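Local coordinates for putative HTH-type transcriptional regulator ybaQ (Escherichia coli, PDB 2EBY), which probably binds DNA through a helix-turn-helix domain of the Cro/C1 type and so may regulate transcription, at residues A[57-60]-A[61-65]; A[99-102]-A[103-106]; A[15-18]-A[19-23]. All coordinates share one frame; numbering follows the deposited sequence.

Contact 1: A[57-60]-A[61-65]; sequences FRLA and KVFDT
L59 lies alongside the ring of F63, one helical turn further on, and its CD2 touches F63 CE2 at 4.0 Å. The two side chains point the same way. F63 has CG anti to its own carbonyl carbon (chi1 -65°), which keeps the ring next to the leucine. Beneath them F63 N donates to L59 O at 2.9 Å, nearly straight at 163°. V62 CG1 sits over the centre of one face of the F63 ring, and V62 CG2 packs on R58 O at 3.4 Å. V62 meets L30 and L34 of helix 27-34, L59 meets L34 and F63 meets L30; all three are buried. R58 NH2 is shared between E54 of its own chain and E91 of the second subunit. K61 NZ bonds to the L92 and I95 carbonyls of that subunit. D64 is the first residue to leave helical phi/psi, with positive phi (56°). T65 N returns to A60 O at 3.0 Å, in the carbonyl plane on a lone pair. T65 OG1 makes a weak hydrogen bond to W70. The T65 N bond and the D64 phi suggest a Schellman-like C-terminal cap on helix 53-63 of the Cro/C1-type helix-turn-helix domain.

Contact 2: A[99-102]-A[103-106]; sequences AEYL and ARRE
This is a surface contact along a single helix, 98-107, near the C-terminal end of the modelled chain. Side chains three and four residues apart lean on one another: Y101 meets R104 and R105, and R105 also meets L102. The Y101 ring stands with CG anti to the backbone N (chi1 177°), which carries it along the helix toward both arginines. Both lie on the same side of the ring, R104 at its CD1 rim and R105 at its CE2 rim. The R104 side chain crosses that of Y101 at about a right angle, and its NH1 is 3.4 Å from Y101 CD1. The approach is oblique, with the ring and guanidinium planes 47° apart. Y101 CA lies at the edge of that guanidinium, in its plane. The charge of R104 is met by E96 in a salt bridge. From R105 the aliphatic part does the touching: its CD is 4.0 Å from Y101 CE2. L102 and R105 run side by side, and L102 CD2 sits over one face of the R105 guanidinium, 3.2 Å from NH2. The helix beneath is regular, with R104 N bonded to E100 O at 3.0 Å and R105 N to Y101 O at 2.8 Å. Helix 98-107 stands far from the helix-turn-helix domain of its own chain and packs on the second subunit. There Y101 OH hydrogen-bonds to E29 of the second subunit, and R105 NH1 reaches E29 and the D24 carbonyl of that chain. Replacing Y101 by an alanine would probably cost E29 of the second subunit one of its two partners on this helix and open a gap beside R105 CD. L102 packs on L23 and R105 on L25 of the second subunit.

Contact 3: A[15-18]-A[19-23]; sequences LLYE and YLEPL
L15 and L20 meet branch to branch, with L15 CG 4.2 Å from L20 CG, and their side chains slant past each other. L16 comes to L20 from another direction. It crosses the leucine at about a right angle, so that the two CD1 methyls, of L16 and L20, meet at 4.1 Å. L20 therefore fits as a bump in the groove between L15 and L16. L15 and L16 both hold CG anti to the backbone N (chi1 177° and -175°), which turns their branches toward L20. I45 of helix 38-45 packs on all three leucines, and L30 of helix 27-34 covers L15 and L20. Y19 projects on a different side. E18 O lies over one face of its ring, 3.5 Å from Y19 CG, while L15 CA is at its edge. Y19 also meets the ring of F63. Next to the leucines, Y17 and E21 lie side by side. E21 OE1 comes in at the edge of the Y17 ring, in its plane, and is 3.4 Å from Y17 CD1; L16 CD2 lies above one face of that ring, toward its rim. P22 CG packs against E18 O at 3.3 Å. The turn here is wider than an alpha turn. L20 N bonds to L15 O at 2.9 Å, and E21 N to L16 O at 3.1 Å, both spanning five residues as in a pi-type turn. Y19 N adds a weak bond to L15 O, so two N-H groups share that oxygen. L15 and L20 are buried against the domain core, with L16 at its margin. Y17, E18 and E21 are exposed. The in-plane approach of the E21 carboxylate is consistent with attraction to the C-H edge of Y17, which would favour this pairing at the surface.

Overall arrangement
From the N terminus the chain first makes contact 3, at the end of helix 11-20. Contact 1 follows at the end of helix 53-63, and contact 2 comes last, on helix 98-107. Each is local, within one continuous stretch, so none closes a long loop; they stand in series and neither nest nor cross. Contacts 1 and 3 touch, F63 packing on L15 and Y19 and T65 on Y19, and so join helices 11-20 and 53-63 of the helix-turn-helix domain. Contact 2 lies on the opposite side of the chain's centre, its centre about 49 Å from that of contact 1. Contacts 1 and 2 both meet the second subunit.

Contact 1: A[57-60]-A[61-65]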
ATOM      1  N   PHE A  57      -7.548   6.963  -7.686  1.00 25.62           N
ATOM      2  CA  PHE A  57      -7.953   7.163  -9.082  1.00 26.67           C
ATOM      3  C   PHE A  57      -9.042   8.237  -9.174  1.00 26.81           C
ATOM      4  O   PHE A  57      -9.032   9.065 -10.084  1.00 26.54           O
ATOM      5  CB  PHE A  57      -8.516   5.875  -9.687  1.00 25.28           C
ATOM      6  CG  PHE A  57      -7.485   4.977 -10.326  1.00 27.69           C
ATOM      7  CD1 PHE A  57      -6.521   4.329  -9.560  1.00 24.44           C
ATOM      8  CD2 PHE A  57      -7.512   4.752 -11.704  1.00 26.06           C
ATOM      9  CE1 PHE A  57      -5.604   3.465 -10.152  1.00 29.53           C
ATOM     10  CE2 PHE A  57      -6.601   3.891 -12.309  1.00 28.17           C
ATOM     11  CZ  PHE A  57      -5.641   3.243 -11.533  1.00 28.93           C
ATOM     12  N   ARG A  58      -9.991   8.206  -8.239  1.00 26.05           N
ATOM     13  CA  ARG A  58     -11.092   9.172  -8.241  1.00 26.95           C
ATOM     14  C   ARG A  58     -10.577  10.585  -7.984  1.00 26.50           C
ATOM     15  O   ARG A  58     -10.972  11.534  -8.659  1.00 24.31           O
ATOM     16  CB  ARG A  58     -12.133   8.801  -7.182  1.00 28.20           C
ATOM     17  CG  ARG A  58     -12.909   7.519  -7.461  1.00 28.68           C
ATOM     18  CD  ARG A  58     -13.723   7.151  -6.236  1.00 28.76           C
ATOM     19  NE  ARG A  58     -14.402   5.871  -6.366  1.00 33.37           N
ATOM     20  CZ  ARG A  58     -15.509   5.680  -7.074  1.00 34.75           C
ATOM     21  NH1 ARG A  58     -16.067   6.694  -7.719  1.00 36.21           N
ATOM     22  NH2 ARG A  58     -16.061   4.477  -7.132  1.00 34.98           N
ATOM     23  N   LEU A  59      -9.686  10.713  -7.008  1.00 26.44           N
ATOM     24  CA  LEU A  59      -9.108  12.000  -6.672  1.00 28.06           C
ATOM     25  C   LEU A  59      -8.270  12.530  -7.839  1.00 29.80           C
ATOM     26  O   LEU A  59      -8.325  13.716  -8.166  1.00 31.06           O
ATOM     27  CB  LEU A  59      -8.254  11.861  -5.412  1.00 28.25           C
ATOM     28  CG  LEU A  59      -9.028  11.575  -4.124  1.00 29.23           C
ATOM     29  CD1 LEU A  59      -8.059  11.216  -3.002  1.00 28.38           C
ATOM     30  CD2 LEU A  59      -9.867  12.801  -3.755  1.00 26.54           C
ATOM     31  N   ALA A  60      -7.498  11.645  -8.463  1.00 29.57           N
ATOM     32  CA  ALA A  60      -6.668  12.022  -9.600  1.00 29.42           C
ATOM     33  C   ALA A  60      -7.549  12.652 -10.674  1.00 30.39           C
ATOM     34  O   ALA A  60      -7.207  13.687 -11.249  1.00 28.37           O
ATOM     35  CB  ALA A  60      -5.971  10.801 -10.170  1.00 26.80           C
ATOM     36  N   LYS A  61      -8.688  12.016 -10.929  1.00 30.64           N
ATOM     37  CA  LYS A  61      -9.626  12.490 -11.941  1.00 34.82           C
ATOM     38  C   LYS A  61     -10.251  13.843 -11.580  1.00 36.32           C
ATOM     39  O   LYS A  61     -10.249  14.767 -12.393  1.00 37.68           O
ATOM     40  CB  LYS A  61     -10.712  11.428 -12.168  1.00 36.12           C
ATOM     41  CG  LYS A  61     -11.834  11.826 -13.120  1.00 40.29           C
ATOM     42  CD  LYS A  61     -11.354  12.000 -14.547  1.00 43.78           C
ATOM     43  CE  LYS A  61     -12.503  12.408 -15.473  1.00 46.05           C
ATOM     44  NZ  LYS A  61     -13.575  11.373 -15.578  1.00 45.62           N
ATOM     45  N   VAL A  62     -10.759  13.965 -10.356  1.00 37.47           N
ATOM     46  CA  VAL A  62     -11.388  15.201  -9.899  1.00 37.54           C
ATOM     47  C   VAL A  62     -10.438  16.397  -9.824  1.00 38.49           C
ATOM     48  O   VAL A  62     -10.812  17.519 -10.174  1.00 37.90           O
ATOM     49  CB  VAL A  62     -12.059  15.009  -8.498  1.00 38.09           C
ATOM     50  CG1 VAL A  62     -12.482  16.347  -7.922  1.00 35.42           C
ATOM     51  CG2 VAL A  62     -13.276  14.094  -8.617  1.00 36.96           C
ATOM     52  N   PHE A  63      -9.210  16.172  -9.382  1.00 38.38           N
ATOM     53  CA  PHE A  63      -8.280  17.286  -9.254  1.00 39.84           C
ATOM     54  C   PHE A  63      -7.205  17.367 -10.329  1.00 39.47           C
ATOM     55  O   PHE A  63      -6.301  18.190 -10.243  1.00 39.42           O
ATOM     56  CB  PHE A  63      -7.636  17.265  -7.865  1.00 40.24           C
ATOM     57  CG  PHE A  63      -8.610  17.498  -6.749  1.00 40.75           C
ATOM     58  CD1 PHE A  63      -9.237  18.728  -6.601  1.00 40.96           C
ATOM     59  CD2 PHE A  63      -8.910  16.481  -5.847  1.00 41.81           C
ATOM     60  CE1 PHE A  63     -10.153  18.945  -5.568  1.00 42.18           C
ATOM     61  CE2 PHE A  63      -9.825  16.688  -4.811  1.00 41.01           C
ATOM     62  CZ  PHE A  63     -10.445  17.922  -4.673  1.00 40.28           C
ATOM     63  N   ASP A  64      -7.309  16.513 -11.337  1.00 40.03           N
ATOM     64  CA  ASP A  64      -6.354  16.502 -12.434  1.00 40.56           C
ATOM     65  C   ASP A  64      -4.910  16.332 -11.973  1.00 39.14           C
ATOM     66  O   ASP A  64      -4.052  17.166 -12.255  1.00 40.32           O
ATOM     67  CB  ASP A  64      -6.509  17.782 -13.255  1.00 42.55           C
ATOM     68  CG  ASP A  64      -5.748  17.733 -14.569  1.00 45.44           C
ATOM     69  OD1 ASP A  64      -5.733  16.666 -15.220  1.00 45.61           O
ATOM     70  OD2 ASP A  64      -5.178  18.775 -14.956  1.00 46.90           O
ATOM     71  N   THR A  65      -4.652  15.248 -11.251  1.00 35.91           N
ATOM     72  CA  THR A  65      -3.312  14.943 -10.766  1.00 33.30           C
ATOM     73  C   THR A  65      -3.019  13.520 -11.204  1.00 31.19           C
ATOM     74  O   THR A  65      -3.798  12.919 -11.944  1.00 30.46           O
ATOM     75  CB  THR A  65      -3.224  14.966  -9.227  1.00 32.36           C
ATOM     76  OG1 THR A  65      -3.944  13.848  -8.693  1.00 29.89           O
ATOM     77  CG2 THR A  65      -3.808  16.254  -8.682  1.00 31.40           C
TER

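Contact 2: A[99-102]-A[103-106]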
ATOM      1  N   ALA A  99      20.837 -14.978   5.145  1.00 34.24           N
ATOM      2  CA  ALA A  99      22.260 -15.259   4.975  1.00 35.06           C
ATOM      3  C   ALA A  99      22.794 -15.930   6.237  1.00 36.42           C
ATOM      4  O   ALA A  99      23.556 -16.897   6.170  1.00 34.65           O
ATOM      5  CB  ALA A  99      23.021 -13.972   4.719  1.00 34.37           C
ATOM      6  N   GLU A 100      22.396 -15.390   7.384  1.00 36.90           N
ATOM      7  CA  GLU A 100      22.798 -15.922   8.674  1.00 38.06           C
ATOM      8  C   GLU A 100      22.181 -17.295   8.865  1.00 39.88           C
ATOM      9  O   GLU A 100      22.884 -18.267   9.163  1.00 38.97           O
ATOM     10  CB  GLU A 100      22.335 -14.995   9.791  1.00 38.76           C
ATOM     11  CG  GLU A 100      23.142 -13.721   9.907  1.00 39.80           C
ATOM     12  CD  GLU A 100      22.501 -12.726  10.843  1.00 41.02           C
ATOM     13  OE1 GLU A 100      23.218 -11.846  11.360  1.00 41.89           O
ATOM     14  OE2 GLU A 100      21.273 -12.819  11.053  1.00 41.14           O
ATOM     15  N   TYR A 101      20.867 -17.372   8.682  1.00 39.64           N
ATOM     16  CA  TYR A 101      20.150 -18.629   8.843  1.00 41.47           C
ATOM     17  C   TYR A 101      20.735 -19.761   8.007  1.00 42.02           C
ATOM     18  O   TYR A 101      20.969 -20.857   8.514  1.00 39.83           O
ATOM     19  CB  TYR A 101      18.673 -18.471   8.480  1.00 41.07           C
ATOM     20  CG  TYR A 101      17.914 -19.775   8.574  1.00 42.05           C
ATOM     21  CD1 TYR A 101      17.648 -20.356   9.814  1.00 44.37           C
ATOM     22  CD2 TYR A 101      17.535 -20.468   7.427  1.00 39.85           C
ATOM     23  CE1 TYR A 101      17.015 -21.595   9.909  1.00 45.01           C
ATOM     24  CE2 TYR A 101      16.905 -21.702   7.507  1.00 41.78           C
ATOM     25  CZ  TYR A 101      16.654 -22.264   8.751  1.00 45.29           C
ATOM     26  OH  TYR A 101      16.046 -23.495   8.843  1.00 45.93           O
ATOM     27  N   LEU A 102      20.953 -19.509   6.722  1.00 43.21           N
ATOM     28  CA  LEU A 102      21.501 -20.544   5.856  1.00 44.66           C
ATOM     29  C   LEU A 102      22.875 -20.996   6.335  1.00 44.92           C
ATOM     30  O   LEU A 102      23.216 -22.167   6.222  1.00 43.91           O
ATOM     31  CB  LEU A 102      21.590 -20.051   4.412  1.00 44.22           C
ATOM     32  CG  LEU A 102      20.250 -19.870   3.703  1.00 45.69           C
ATOM     33  CD1 LEU A 102      20.502 -19.465   2.264  1.00 44.94           C
ATOM     34  CD2 LEU A 102      19.447 -21.162   3.762  1.00 44.35           C
ATOM     35  N   ALA A 103      23.663 -20.071   6.870  1.00 45.60           N
ATOM     36  CA  ALA A 103      24.984 -20.428   7.366  1.00 47.44           C
ATOM     37  C   ALA A 103      24.787 -21.417   8.507  1.00 48.91           C
ATOM     38  O   ALA A 103      25.362 -22.505   8.505  1.00 49.87           O
ATOM     39  CB  ALA A 103      25.712 -19.199   7.861  1.00 46.28           C
ATOM     40  N   ARG A 104      23.961 -21.036   9.476  1.00 49.32           N
ATOM     41  CA  ARG A 104      23.681 -21.897  10.618  1.00 49.91           C
ATOM     42  C   ARG A 104      23.123 -23.251  10.195  1.00 49.85           C
ATOM     43  O   ARG A 104      23.551 -24.288  10.701  1.00 49.26           O
ATOM     44  CB  ARG A 104      22.710 -21.206  11.577  1.00 49.38           C
ATOM     45  CG  ARG A 104      23.397 -20.518  12.749  1.00 50.19           C
ATOM     46  CD  ARG A 104      22.482 -19.568  13.533  1.00 52.65           C
ATOM     47  NE  ARG A 104      21.231 -20.173  13.981  1.00 53.80           N
ATOM     48  CZ  ARG A 104      20.138 -20.267  13.229  1.00 55.01           C
ATOM     49  NH1 ARG A 104      20.144 -19.794  11.990  1.00 57.30           N
ATOM     50  NH2 ARG A 104      19.037 -20.821  13.717  1.00 54.36           N
ATOM     51  N   ARG A 105      22.179 -23.244   9.259  1.00 49.81           N
ATOM     52  CA  ARG A 105      21.570 -24.484   8.785  1.00 50.30           C
ATOM     53  C   ARG A 105      22.575 -25.473   8.201  1.00 51.03           C
ATOM     54  O   ARG A 105      22.464 -26.679   8.424  1.00 50.49           O
ATOM     55  CB  ARG A 105      20.481 -24.190   7.740  1.00 49.33           C
ATOM     56  CG  ARG A 105      19.748 -25.444   7.269  1.00 47.41           C
ATOM     57  CD  ARG A 105      18.555 -25.137   6.374  1.00 48.52           C
ATOM     58  NE  ARG A 105      18.940 -24.719   5.029  1.00 48.65           N
ATOM     59  CZ  ARG A 105      18.069 -24.497   4.050  1.00 49.10           C
ATOM     60  NH1 ARG A 105      16.769 -24.654   4.273  1.00 48.45           N
ATOM     61  NH2 ARG A 105      18.492 -24.131   2.849  1.00 48.81           N
ATOM     62  N   GLU A 106      23.550 -24.967   7.454  1.00 51.72           N
ATOM     63  CA  GLU A 106      24.547 -25.837   6.843  1.00 52.59           C
ATOM     64  C   GLU A 106      25.443 -26.511   7.871  1.00 51.98           C
ATOM     65  O   GLU A 106      25.979 -27.583   7.618  1.00 52.40           O
ATOM     66  CB  GLU A 106      25.406 -25.059   5.841  1.00 54.74           C
ATOM     67  CG  GLU A 106      24.592 -24.204   4.894  1.00 59.61           C
ATOM     68  CD  GLU A 106      25.198 -24.103   3.515  1.00 62.28           C
ATOM     69  OE1 GLU A 106      26.438 -23.966   3.420  1.00 63.59           O
ATOM     70  OE2 GLU A 106      24.430 -24.153   2.528  1.00 63.03           O
TER

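Contact 3: A[15-18]-A[19-23]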
ATOM      1  N   LEU A  15      -5.740  17.213   1.160  1.00 38.80           N
ATOM      2  CA  LEU A  15      -7.043  17.404   0.547  1.00 38.66           C
ATOM      3  C   LEU A  15      -7.791  18.575   1.183  1.00 39.56           C
ATOM      4  O   LEU A  15      -8.295  19.457   0.490  1.00 38.82           O
ATOM      5  CB  LEU A  15      -7.865  16.119   0.678  1.00 35.95           C
ATOM      6  CG  LEU A  15      -9.295  16.152   0.140  1.00 35.29           C
ATOM      7  CD1 LEU A  15      -9.269  16.450  -1.347  1.00 33.51           C
ATOM      8  CD2 LEU A  15      -9.985  14.815   0.416  1.00 32.85           C
ATOM      9  N   LEU A  16      -7.844  18.585   2.510  1.00 41.88           N
ATOM     10  CA  LEU A  16      -8.538  19.635   3.246  1.00 44.45           C
ATOM     11  C   LEU A  16      -7.856  21.006   3.196  1.00 46.24           C
ATOM     12  O   LEU A  16      -8.466  21.991   2.784  1.00 46.79           O
ATOM     13  CB  LEU A  16      -8.717  19.217   4.708  1.00 44.68           C
ATOM     14  CG  LEU A  16      -9.537  20.144   5.616  1.00 45.92           C
ATOM     15  CD1 LEU A  16     -10.963  20.261   5.082  1.00 44.51           C
ATOM     16  CD2 LEU A  16      -9.550  19.603   7.042  1.00 44.62           C
ATOM     17  N   TYR A  17      -6.593  21.066   3.607  1.00 47.79           N
ATOM     18  CA  TYR A  17      -5.871  22.335   3.640  1.00 49.19           C
ATOM     19  C   TYR A  17      -5.306  22.866   2.326  1.00 48.80           C
ATOM     20  O   TYR A  17      -4.993  24.047   2.232  1.00 50.39           O
ATOM     21  CB  TYR A  17      -4.756  22.274   4.691  1.00 49.17           C
ATOM     22  CG  TYR A  17      -5.264  21.986   6.089  1.00 50.77           C
ATOM     23  CD1 TYR A  17      -6.324  22.717   6.627  1.00 51.54           C
ATOM     24  CD2 TYR A  17      -4.711  20.966   6.863  1.00 51.26           C
ATOM     25  CE1 TYR A  17      -6.818  22.445   7.902  1.00 50.20           C
ATOM     26  CE2 TYR A  17      -5.196  20.687   8.145  1.00 50.57           C
ATOM     27  CZ  TYR A  17      -6.255  21.427   8.652  1.00 51.21           C
ATOM     28  OH  TYR A  17      -6.755  21.149   9.907  1.00 51.39           O
ATOM     29  N   GLU A  18      -5.184  22.020   1.308  1.00 48.79           N
ATOM     30  CA  GLU A  18      -4.647  22.486   0.032  1.00 48.37           C
ATOM     31  C   GLU A  18      -5.593  22.423  -1.164  1.00 47.34           C
ATOM     32  O   GLU A  18      -5.250  22.886  -2.252  1.00 45.47           O
ATOM     33  CB  GLU A  18      -3.361  21.734  -0.313  1.00 51.26           C
ATOM     34  CG  GLU A  18      -2.131  22.253   0.414  1.00 56.00           C
ATOM     35  CD  GLU A  18      -0.848  21.627  -0.096  1.00 58.81           C
ATOM     36  OE1 GLU A  18      -0.662  21.559  -1.334  1.00 60.64           O
ATOM     37  OE2 GLU A  18      -0.018  21.213   0.738  1.00 60.81           O
ATOM     38  N   TYR A  19      -6.776  21.852  -0.979  1.00 46.75           N
ATOM     39  CA  TYR A  19      -7.728  21.775  -2.078  1.00 47.34           C
ATOM     40  C   TYR A  19      -9.127  22.251  -1.697  1.00 48.21           C
ATOM     41  O   TYR A  19      -9.682  23.139  -2.347  1.00 48.75           O
ATOM     42  CB  TYR A  19      -7.807  20.346  -2.638  1.00 47.72           C
ATOM     43  CG  TYR A  19      -6.674  19.978  -3.579  1.00 46.90           C
ATOM     44  CD1 TYR A  19      -5.566  19.265  -3.126  1.00 47.34           C
ATOM     45  CD2 TYR A  19      -6.700  20.369  -4.921  1.00 46.47           C
ATOM     46  CE1 TYR A  19      -4.511  18.954  -3.982  1.00 48.92           C
ATOM     47  CE2 TYR A  19      -5.651  20.064  -5.784  1.00 46.43           C
ATOM     48  CZ  TYR A  19      -4.560  19.360  -5.310  1.00 48.48           C
ATOM     49  OH  TYR A  19      -3.504  19.088  -6.153  1.00 49.34           O
ATOM     50  N   LEU A  20      -9.693  21.675  -0.642  1.00 47.23           N
ATOM     51  CA  LEU A  20     -11.037  22.037  -0.222  1.00 47.25           C
ATOM     52  C   LEU A  20     -11.186  23.464   0.297  1.00 48.13           C
ATOM     53  O   LEU A  20     -12.115  24.174  -0.092  1.00 47.22           O
ATOM     54  CB  LEU A  20     -11.543  21.054   0.837  1.00 46.85           C
ATOM     55  CG  LEU A  20     -11.666  19.585   0.420  1.00 46.04           C
ATOM     56  CD1 LEU A  20     -12.404  18.838   1.513  1.00 44.22           C
ATOM     57  CD2 LEU A  20     -12.410  19.447  -0.913  1.00 44.44           C
ATOM     58  N   GLU A  21     -10.279  23.890   1.168  1.00 49.23           N
ATOM     59  CA  GLU A  21     -10.369  25.231   1.726  1.00 51.22           C
ATOM     60  C   GLU A  21      -9.941  26.364   0.803  1.00 51.95           C
ATOM     61  O   GLU A  21     -10.510  27.449   0.859  1.00 54.12           O
ATOM     62  CB  GLU A  21      -9.617  25.310   3.056  1.00 51.66           C
ATOM     63  CG  GLU A  21     -10.400  24.647   4.195  1.00 53.83           C
ATOM     64  CD  GLU A  21      -9.681  24.681   5.528  1.00 54.09           C
ATOM     65  OE1 GLU A  21      -8.498  25.079   5.561  1.00 54.25           O
ATOM     66  OE2 GLU A  21     -10.302  24.297   6.544  1.00 55.14           O
ATOM     67  N   PRO A  22      -8.934  26.144  -0.055  1.00 51.64           N
ATOM     68  CA  PRO A  22      -8.591  27.284  -0.910  1.00 51.15           C
ATOM     69  C   PRO A  22      -9.611  27.487  -2.026  1.00 50.84           C
ATOM     70  O   PRO A  22      -9.769  28.590  -2.545  1.00 50.92           O
ATOM     71  CB  PRO A  22      -7.203  26.920  -1.433  1.00 51.22           C
ATOM     72  CG  PRO A  22      -7.233  25.415  -1.457  1.00 51.34           C
ATOM     73  CD  PRO A  22      -7.919  25.081  -0.153  1.00 51.83           C
ATOM     74  N   LEU A  23     -10.307  26.415  -2.386  1.00 50.95           N
ATOM     75  CA  LEU A  23     -11.308  26.475  -3.440  1.00 49.80           C
ATOM     76  C   LEU A  23     -12.715  26.478  -2.863  1.00 49.88           C
ATOM     77  O   LEU A  23     -13.695  26.390  -3.605  1.00 49.52           O
ATOM     78  CB  LEU A  23     -11.138  25.296  -4.381  1.00 50.32           C
TER